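Local atomic coordinates of 3-Hydroxyacyl-CoA dehydrogenase (Ralstonia eutropha H16, PDB entry 4PZC), a protein that probably catalyses the NAD-dependent interconversion of (S)-3-hydroxybutyryl-CoA and acetoacetyl-CoA, as a 3-hydroxyacyl-CoA dehydrogenase with a Rossmann-type domain. Residues E213-M218 with G278-S283; A21-G26 with A65-R70; L153-G156 with S160-T163. One frame throughout, in Å; residues are numbered along the deposited sequence.

Contact 1: residues E213-M218 with G278-S283; sequences EIDEGM and GVYVYS
D215, on helix 211-222, meets Y280 of the C-terminal loop across a wide backbone gap: the nearest alpha carbons of the two segments, those of D215 and V279, are 11.1 Å apart. The gap is bridged by the length of two side chains that come from opposite directions. Y280 OH donates a hydrogen bond to D215 OD2, with an O-to-O distance of 2.5 Å. The carboxylate oxygen lies near the plane of the phenol ring, at its edge, whereas the hydroxyl reaches OD2 from above the carboxylate, 72° out of its plane. The two flat groups are turned 55° against each other. D215 OD1 takes no part in this bond, lying 3.8 Å from Y280 OH. On the tyrosine side, CG stands anti to the carbonyl carbon (chi1 -54°), which sends the ring toward the helix, and V279 CG1 sits over the ring centre, 3.9 Å above its plane. The contact belongs to the helical C-terminal domain, where it ties the segment after the last helix to helix 211-222. D215 is also bonded at the start of helix 228-235: OD1 accepts from L229 N and OD2 from A230 N, amides at a helix start that would be expected to stabilise the negative charge. D233, farther along that helix, accepts from V279 N and Y280 N, so one helix holds the partners on both sides of the bond. E213 OE2, on the same helix as D215, is hydrogen-bonded to T180 N of the second subunit.

Contact 2: residues A21-G26 with A65-R70; sequences ACAVVG and ASALAR
R70 lies along G26 while, one turn earlier in its helix, A67 packs against A23. Starting from the arginine backbone, CB sets the chain off on the A23 side. The next atom, R70 CG, comes to 3.9 Å from G26 C, and R70 CD follows the same glycine, 4.0 Å from G26 O. R70 NE makes the nearest approach of the side chain, 3.7 Å from G26 CA. At the tip, R70 NH2 is 4.2 Å from G26 CA, so the guanidinium continues past the glycine, meeting it obliquely. Bends at chi2 (80°) and chi3 (74°) fold the chain back beside the loop instead of extending it away from the helix. G26 has no side chain to interfere on this path, and its positive phi of 73° closes the last turn in a Schellman motif, with its own N bonded to A23 O. These pieces belong to the Rossmann-type NAD-binding domain: helix 13-23 follows strand 5-9 and the glycine-rich turn, and strand 28-32 comes next, making the first beta-alpha-beta unit. Helix 61-70 leads into strand 71-72, the neighbour of strand 28-32 in the sheet; on that neighbour the backbone of R70 is hydrogen-bonded to V29, and its side chain touches N28. The second half of the contact is an apolar meeting of two methyl groups. A23 CB and A67 CB meet at 3.9 Å, and the small side chains let the backbones come close, with the A23 and A67 alpha carbons 4.9 Å apart. A67 CB also lies 4.1 Å from V24 N, so the methyl is in van der Waals contact with the V24 amide as well as with the alanine.

Contact 3: residues L153-G156 with S160-T163; sequences LIRG and SDTT
R155 grips D161 end-on with both terminal nitrogens, and both point at a single oxygen. R155 NH2 is 2.9 Å from D161 OD1 in a fairly straight bond (N-H...O 157°), while R155 NH1 stands 3.2 Å from that same D161 OD1 with more bend (138°). OD1 lies in the guanidinium plane, at its edge. The carboxylate is turned 75° to the guanidinium, so the salt bridge is not the two-oxygen, coplanar kind: NH1 uses the anti lone pair of OD1, and NH2 meets it from above the carboxylate plane. One face of the guanidinium is approached by S160 O, 3.7 Å above the plane and offset toward the rim. The arginine chain runs extended to CD and bends at chi3, which swings its end over to the helix start. This bridge spans the turn of a beta-alpha-beta unit, from the end of strand 150-155 to the first residue of helix 161-173, which returns to strand 177-182. Backbone bonds with V181 of strand 177-182 and with N183 just after it hold R155 in place, and its side chain also touches H164. A weak bond joins NH2 to T159 O. S160 holds the N-cap position of the helix, and its OG is hydrogen-bonded to D134 O, just ahead of strand 136-141.

Overall arrangement
Contacts 2 and 3 both belong to the NAD-binding domain, with centres 26 Å apart and nearest atoms about 12 Å apart, whereas contact 1 lies in the C-terminal domain, its centre about 40 Å from contact 2 and 39 Å from contact 3. Contacts 1 and 3 sit on opposite sides of the chain's centre. Contact 2 is nearest the predicted cofactor and substrate sites: the V24 side chain is about 8 Å from that of S49, a predicted CoA-binding residue, and A23 about 12 Å from G15 of the glycine-rich turn. Contact 3 is a surface contact away from the annotated sites, although I154 of the same strand packs on H140, predicted to be important for catalytic activity.

Contact 1: residues E213-M218 with G278-S283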
loop_
_atom_site.group_PDB
_atom_site.type_symbol
_atom_site.label_atom_id
_atom_site.label_comp_id
_atom_site.label_asym_id
_atom_site.label_seq_id
_atom_site.Cartn_x
_atom_site.Cartn_y
_atom_site.Cartn_z
ATOM N N GLU A 213 8.915 9.177 9.807
ATOM C CA GLU A 213 7.555 9.703 9.871
ATOM C C GLU A 213 6.748 9.322 8.624
ATOM O O GLU A 213 5.565 9.021 8.714
ATOM C CB GLU A 213 7.577 11.226 10.028
ATOM C CG GLU A 213 7.918 11.762 11.425
ATOM C CD GLU A 213 7.712 13.271 11.523
ATOM O OE1 GLU A 213 8.131 13.999 10.580
ATOM O OE2 GLU A 213 7.101 13.731 12.516
ATOM N N ILE A 214 7.386 9.352 7.460
ATOM C CA ILE A 214 6.717 8.955 6.240
ATOM C C ILE A 214 6.239 7.493 6.359
ATOM O O ILE A 214 5.089 7.151 5.977
ATOM C CB ILE A 214 7.650 9.134 5.029
ATOM C CG1 ILE A 214 7.842 10.612 4.687
ATOM C CG2 ILE A 214 7.094 8.430 3.809
ATOM C CD1 ILE A 214 8.926 10.884 3.641
ATOM N N ASP A 215 7.124 6.636 6.882
ATOM C CA ASP A 215 6.805 5.214 7.064
ATOM C C ASP A 215 5.706 5.045 8.123
ATOM O O ASP A 215 4.769 4.259 7.951
ATOM C CB ASP A 215 8.060 4.409 7.431
ATOM C CG ASP A 215 8.965 4.073 6.201
ATOM O OD1 ASP A 215 8.659 4.427 5.034
ATOM O OD2 ASP A 215 10.004 3.406 6.415
ATOM N N GLU A 216 5.804 5.825 9.195
ATOM C CA GLU A 216 4.813 5.774 10.254
ATOM C C GLU A 216 3.445 6.062 9.658
ATOM O O GLU A 216 2.496 5.276 9.816
ATOM C CB GLU A 216 5.106 6.795 11.385
ATOM C CG GLU A 216 6.212 6.467 12.410
ATOM C CD GLU A 216 6.463 7.591 13.463
ATOM O OE1 GLU A 216 5.538 7.979 14.237
ATOM O OE2 GLU A 216 7.617 8.088 13.540
ATOM N N GLY A 217 3.362 7.199 8.978
ATOM C CA GLY A 217 2.135 7.655 8.361
ATOM C C GLY A 217 1.392 6.564 7.596
ATOM O O GLY A 217 0.146 6.497 7.632
ATOM N N MET A 218 2.152 5.699 6.917
ATOM C CA MET A 218 1.552 4.736 6.023
ATOM C C MET A 218 1.242 3.432 6.726
ATOM O O MET A 218 0.267 2.745 6.358
ATOM C CB MET A 218 2.460 4.506 4.807
ATOM C CG MET A 218 2.745 5.761 3.995
ATOM S SD MET A 218 1.476 6.278 2.823
ATOM C CE MET A 218 -0.042 5.638 3.462
ATOM N N GLY A 278 20.690 2.465 2.660
ATOM C CA GLY A 278 19.786 2.925 1.633
ATOM C C GLY A 278 19.143 4.187 2.147
ATOM O O GLY A 278 19.769 5.243 2.160
ATOM N N VAL A 279 17.892 4.084 2.574
ATOM C CA VAL A 279 17.191 5.226 3.156
ATOM C C VAL A 279 17.615 5.292 4.621
ATOM O O VAL A 279 17.960 6.350 5.154
ATOM C CB VAL A 279 15.658 5.090 3.030
ATOM C CG1 VAL A 279 14.954 6.171 3.842
ATOM C CG2 VAL A 279 15.227 5.140 1.567
ATOM N N TYR A 280 17.601 4.141 5.268
ATOM C CA TYR A 280 18.080 4.063 6.619
ATOM C C TYR A 280 19.481 3.497 6.551
ATOM O O TYR A 280 19.993 3.202 5.456
ATOM C CB TYR A 280 17.147 3.174 7.432
ATOM C CG TYR A 280 15.711 3.631 7.332
ATOM C CD1 TYR A 280 15.273 4.696 8.068
ATOM C CD2 TYR A 280 14.802 3.020 6.468
ATOM C CE1 TYR A 280 13.974 5.142 7.981
ATOM C CE2 TYR A 280 13.487 3.465 6.376
ATOM C CZ TYR A 280 13.087 4.535 7.141
ATOM O OH TYR A 280 11.800 5.020 7.100
ATOM N N VAL A 281 20.098 3.361 7.721
ATOM C CA VAL A 281 21.419 2.747 7.848
ATOM C C VAL A 281 21.274 1.462 8.683
ATOM O O VAL A 281 20.446 1.415 9.604
ATOM C CB VAL A 281 22.417 3.750 8.463
ATOM C CG1 VAL A 281 23.754 3.085 8.740
ATOM C CG2 VAL A 281 22.598 4.939 7.529
ATOM N N TYR A 282 22.066 0.432 8.347
ATOM C CA TYR A 282 21.866 -0.930 8.873
ATOM C C TYR A 282 23.118 -1.611 9.381
ATOM O O TYR A 282 24.214 -1.438 8.807
ATOM C CB TYR A 282 21.291 -1.806 7.779
ATOM C CG TYR A 282 19.996 -1.270 7.246
ATOM C CD1 TYR A 282 18.801 -1.534 7.905
ATOM C CD2 TYR A 282 19.964 -0.478 6.094
ATOM C CE1 TYR A 282 17.612 -1.048 7.429
ATOM C CE2 TYR A 282 18.767 0.020 5.608
ATOM C CZ TYR A 282 17.596 -0.276 6.285
ATOM O OH TYR A 282 16.392 0.195 5.834
ATOM N N SER A 283 22.920 -2.421 10.430
ATOM C CA SER A 283 24.005 -3.122 11.159
ATOM C C SER A 283 25.129 -3.664 10.277
ATOM O O SER A 283 26.223 -3.102 10.249
ATOM C CB SER A 283 23.443 -4.286 12.002
ATOM O OG SER A 283 23.364 -3.935 13.367
#

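Contact 2: residues A21-G26 with A65-R70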
loop_
_atom_site.group_PDB
_atom_site.type_symbol
_atom_site.label_atom_id
_atom_site.label_comp_id
_atom_site.label_asym_id
_atom_site.label_seq_id
_atom_site.Cartn_x
_atom_site.Cartn_y
_atom_site.Cartn_z
ATOM N N ALA A 21 7.799 -26.267 -4.099
ATOM C CA ALA A 21 6.361 -25.984 -4.027
ATOM C C ALA A 21 5.546 -27.032 -4.729
ATOM O O ALA A 21 4.444 -27.353 -4.307
ATOM C CB ALA A 21 6.057 -24.620 -4.623
ATOM N N CYS A 22 6.097 -27.536 -5.821
ATOM C CA CYS A 22 5.497 -28.640 -6.531
ATOM C C CYS A 22 5.642 -29.914 -5.702
ATOM O O CYS A 22 4.664 -30.607 -5.433
ATOM C CB CYS A 22 6.188 -28.840 -7.888
ATOM S SG CYS A 22 6.492 -27.375 -8.913
ATOM N N ALA A 23 6.877 -30.201 -5.297
ATOM C CA ALA A 23 7.238 -31.467 -4.661
ATOM C C ALA A 23 6.331 -31.826 -3.497
ATOM O O ALA A 23 5.798 -32.938 -3.435
ATOM C CB ALA A 23 8.666 -31.405 -4.178
ATOM N N VAL A 24 6.145 -30.878 -2.587
ATOM C CA VAL A 24 5.289 -31.103 -1.420
ATOM C C VAL A 24 3.840 -31.393 -1.809
ATOM O O VAL A 24 3.097 -32.012 -1.053
ATOM C CB VAL A 24 5.312 -29.908 -0.448
ATOM C CG1 VAL A 24 6.752 -29.570 -0.047
ATOM C CG2 VAL A 24 4.582 -28.706 -1.049
ATOM N N VAL A 25 3.447 -30.941 -2.992
ATOM C CA VAL A 25 2.146 -31.272 -3.551
ATOM C C VAL A 25 2.211 -32.646 -4.234
ATOM O O VAL A 25 1.239 -33.100 -4.845
ATOM C CB VAL A 25 1.706 -30.177 -4.540
ATOM C CG1 VAL A 25 0.379 -30.528 -5.188
ATOM C CG2 VAL A 25 1.613 -28.833 -3.825
ATOM N N GLY A 26 3.357 -33.313 -4.112
ATOM C CA GLY A 26 3.585 -34.604 -4.751
ATOM C C GLY A 26 3.771 -34.518 -6.254
ATOM O O GLY A 26 3.277 -35.368 -6.991
ATOM N N ALA A 65 11.145 -36.582 3.087
ATOM C CA ALA A 65 11.651 -37.698 2.289
ATOM C C ALA A 65 10.831 -37.947 1.017
ATOM O O ALA A 65 11.409 -38.141 -0.059
ATOM C CB ALA A 65 11.682 -38.964 3.142
ATOM N N SER A 66 9.496 -37.952 1.157
ATOM C CA SER A 66 8.566 -38.225 0.045
ATOM C C SER A 66 8.778 -37.232 -1.083
ATOM O O SER A 66 8.967 -37.614 -2.244
ATOM C CB SER A 66 7.104 -38.173 0.520
ATOM O OG SER A 66 6.207 -38.389 -0.550
ATOM N N ALA A 67 8.757 -35.955 -0.717
ATOM C CA ALA A 67 9.004 -34.867 -1.652
ATOM C C ALA A 67 10.381 -34.997 -2.293
ATOM O O ALA A 67 10.485 -35.181 -3.500
ATOM C CB ALA A 67 8.872 -33.525 -0.948
ATOM N N LEU A 68 11.434 -34.924 -1.479
ATOM C CA LEU A 68 12.818 -35.015 -1.959
ATOM C C LEU A 68 12.925 -36.052 -3.068
ATOM O O LEU A 68 13.416 -35.767 -4.154
ATOM C CB LEU A 68 13.744 -35.420 -0.823
ATOM C CG LEU A 68 13.827 -34.513 0.407
ATOM C CD1 LEU A 68 14.374 -35.288 1.611
ATOM C CD2 LEU A 68 14.655 -33.277 0.100
ATOM N N ALA A 69 12.436 -37.256 -2.785
ATOM C CA ALA A 69 12.398 -38.334 -3.768
ATOM C C ALA A 69 11.778 -37.839 -5.070
ATOM O O ALA A 69 12.363 -37.977 -6.150
ATOM C CB ALA A 69 11.604 -39.506 -3.220
ATOM N N ARG A 70 10.603 -37.229 -4.942
ATOM C CA ARG A 70 9.880 -36.640 -6.074
ATOM C C ARG A 70 10.712 -35.687 -6.975
ATOM O O ARG A 70 10.260 -35.309 -8.062
ATOM C CB ARG A 70 8.630 -35.903 -5.556
ATOM C CG ARG A 70 7.400 -36.043 -6.438
ATOM C CD ARG A 70 6.679 -37.370 -6.229
ATOM N NE ARG A 70 5.937 -37.413 -4.967
ATOM C CZ ARG A 70 5.298 -38.486 -4.515
ATOM N NH1 ARG A 70 5.308 -39.619 -5.213
ATOM N NH2 ARG A 70 4.650 -38.425 -3.358
#

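Contact 3: residues L153-G156 with S160-T163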
loop_
_atom_site.group_PDB
_atom_site.type_symbol
_atom_site.label_atom_id
_atom_site.label_comp_id
_atom_site.label_asym_id
_atom_site.label_seq_id
_atom_site.Cartn_x
_atom_site.Cartn_y
_atom_site.Cartn_z
ATOM N N LEU A 153 0.049 -14.669 -13.488
ATOM C CA LEU A 153 0.034 -15.465 -14.699
ATOM C C LEU A 153 -0.085 -14.463 -15.785
ATOM O O LEU A 153 -1.051 -13.724 -15.829
ATOM C CB LEU A 153 -1.174 -16.386 -14.729
ATOM C CG LEU A 153 -1.275 -17.399 -13.584
ATOM C CD1 LEU A 153 -2.553 -18.228 -13.735
ATOM C CD2 LEU A 153 -0.032 -18.291 -13.531
ATOM N N ILE A 154 0.914 -14.399 -16.643
ATOM C CA ILE A 154 0.986 -13.311 -17.573
ATOM C C ILE A 154 0.922 -13.826 -18.999
ATOM O O ILE A 154 1.793 -14.569 -19.472
ATOM C CB ILE A 154 2.232 -12.480 -17.383
ATOM C CG1 ILE A 154 2.410 -12.126 -15.906
ATOM C CG2 ILE A 154 2.119 -11.235 -18.244
ATOM C CD1 ILE A 154 3.606 -12.772 -15.220
ATOM N N ARG A 155 -0.138 -13.433 -19.680
ATOM C CA ARG A 155 -0.365 -13.929 -20.994
ATOM C C ARG A 155 0.366 -13.026 -21.907
ATOM O O ARG A 155 0.172 -11.810 -21.888
ATOM C CB ARG A 155 -1.848 -13.932 -21.312
ATOM C CG ARG A 155 -2.546 -15.048 -20.586
ATOM C CD ARG A 155 -4.028 -15.148 -20.894
ATOM N NE ARG A 155 -4.316 -15.570 -22.269
ATOM C CZ ARG A 155 -5.398 -16.260 -22.625
ATOM N NH1 ARG A 155 -6.286 -16.655 -21.707
ATOM N NH2 ARG A 155 -5.585 -16.585 -23.899
ATOM N N GLY A 156 1.235 -13.617 -22.702
ATOM C CA GLY A 156 1.665 -12.964 -23.908
ATOM C C GLY A 156 0.424 -12.773 -24.765
ATOM O O GLY A 156 -0.611 -13.419 -24.585
ATOM N N SER A 160 -2.211 -19.237 -25.568
ATOM C CA SER A 160 -3.546 -19.764 -25.901
ATOM C C SER A 160 -4.394 -19.831 -24.675
ATOM O O SER A 160 -3.873 -19.875 -23.556
ATOM C CB SER A 160 -3.454 -21.182 -26.473
ATOM O OG SER A 160 -2.920 -22.106 -25.534
ATOM N N ASP A 161 -5.702 -19.907 -24.876
ATOM C CA ASP A 161 -6.612 -20.137 -23.747
ATOM C C ASP A 161 -6.275 -21.441 -23.022
ATOM O O ASP A 161 -6.311 -21.530 -21.784
ATOM C CB ASP A 161 -8.060 -20.165 -24.228
ATOM C CG ASP A 161 -8.539 -18.811 -24.672
ATOM O OD1 ASP A 161 -8.174 -17.825 -24.009
ATOM O OD2 ASP A 161 -9.272 -18.729 -25.679
ATOM N N THR A 162 -5.935 -22.442 -23.821
ATOM C CA THR A 162 -5.610 -23.758 -23.314
ATOM C C THR A 162 -4.358 -23.751 -22.428
ATOM O O THR A 162 -4.366 -24.372 -21.346
ATOM C CB THR A 162 -5.388 -24.742 -24.480
ATOM O OG1 THR A 162 -6.294 -24.443 -25.560
ATOM C CG2 THR A 162 -5.552 -26.180 -23.998
ATOM N N THR A 163 -3.302 -23.072 -22.905
ATOM C CA THR A 163 -2.036 -22.959 -22.182
ATOM C C THR A 163 -2.315 -22.267 -20.890
ATOM O O THR A 163 -1.740 -22.592 -19.847
ATOM C CB THR A 163 -0.992 -22.073 -22.896
ATOM O OG1 THR A 163 -0.641 -22.621 -24.170
ATOM C CG2 THR A 163 0.267 -21.969 -22.061
#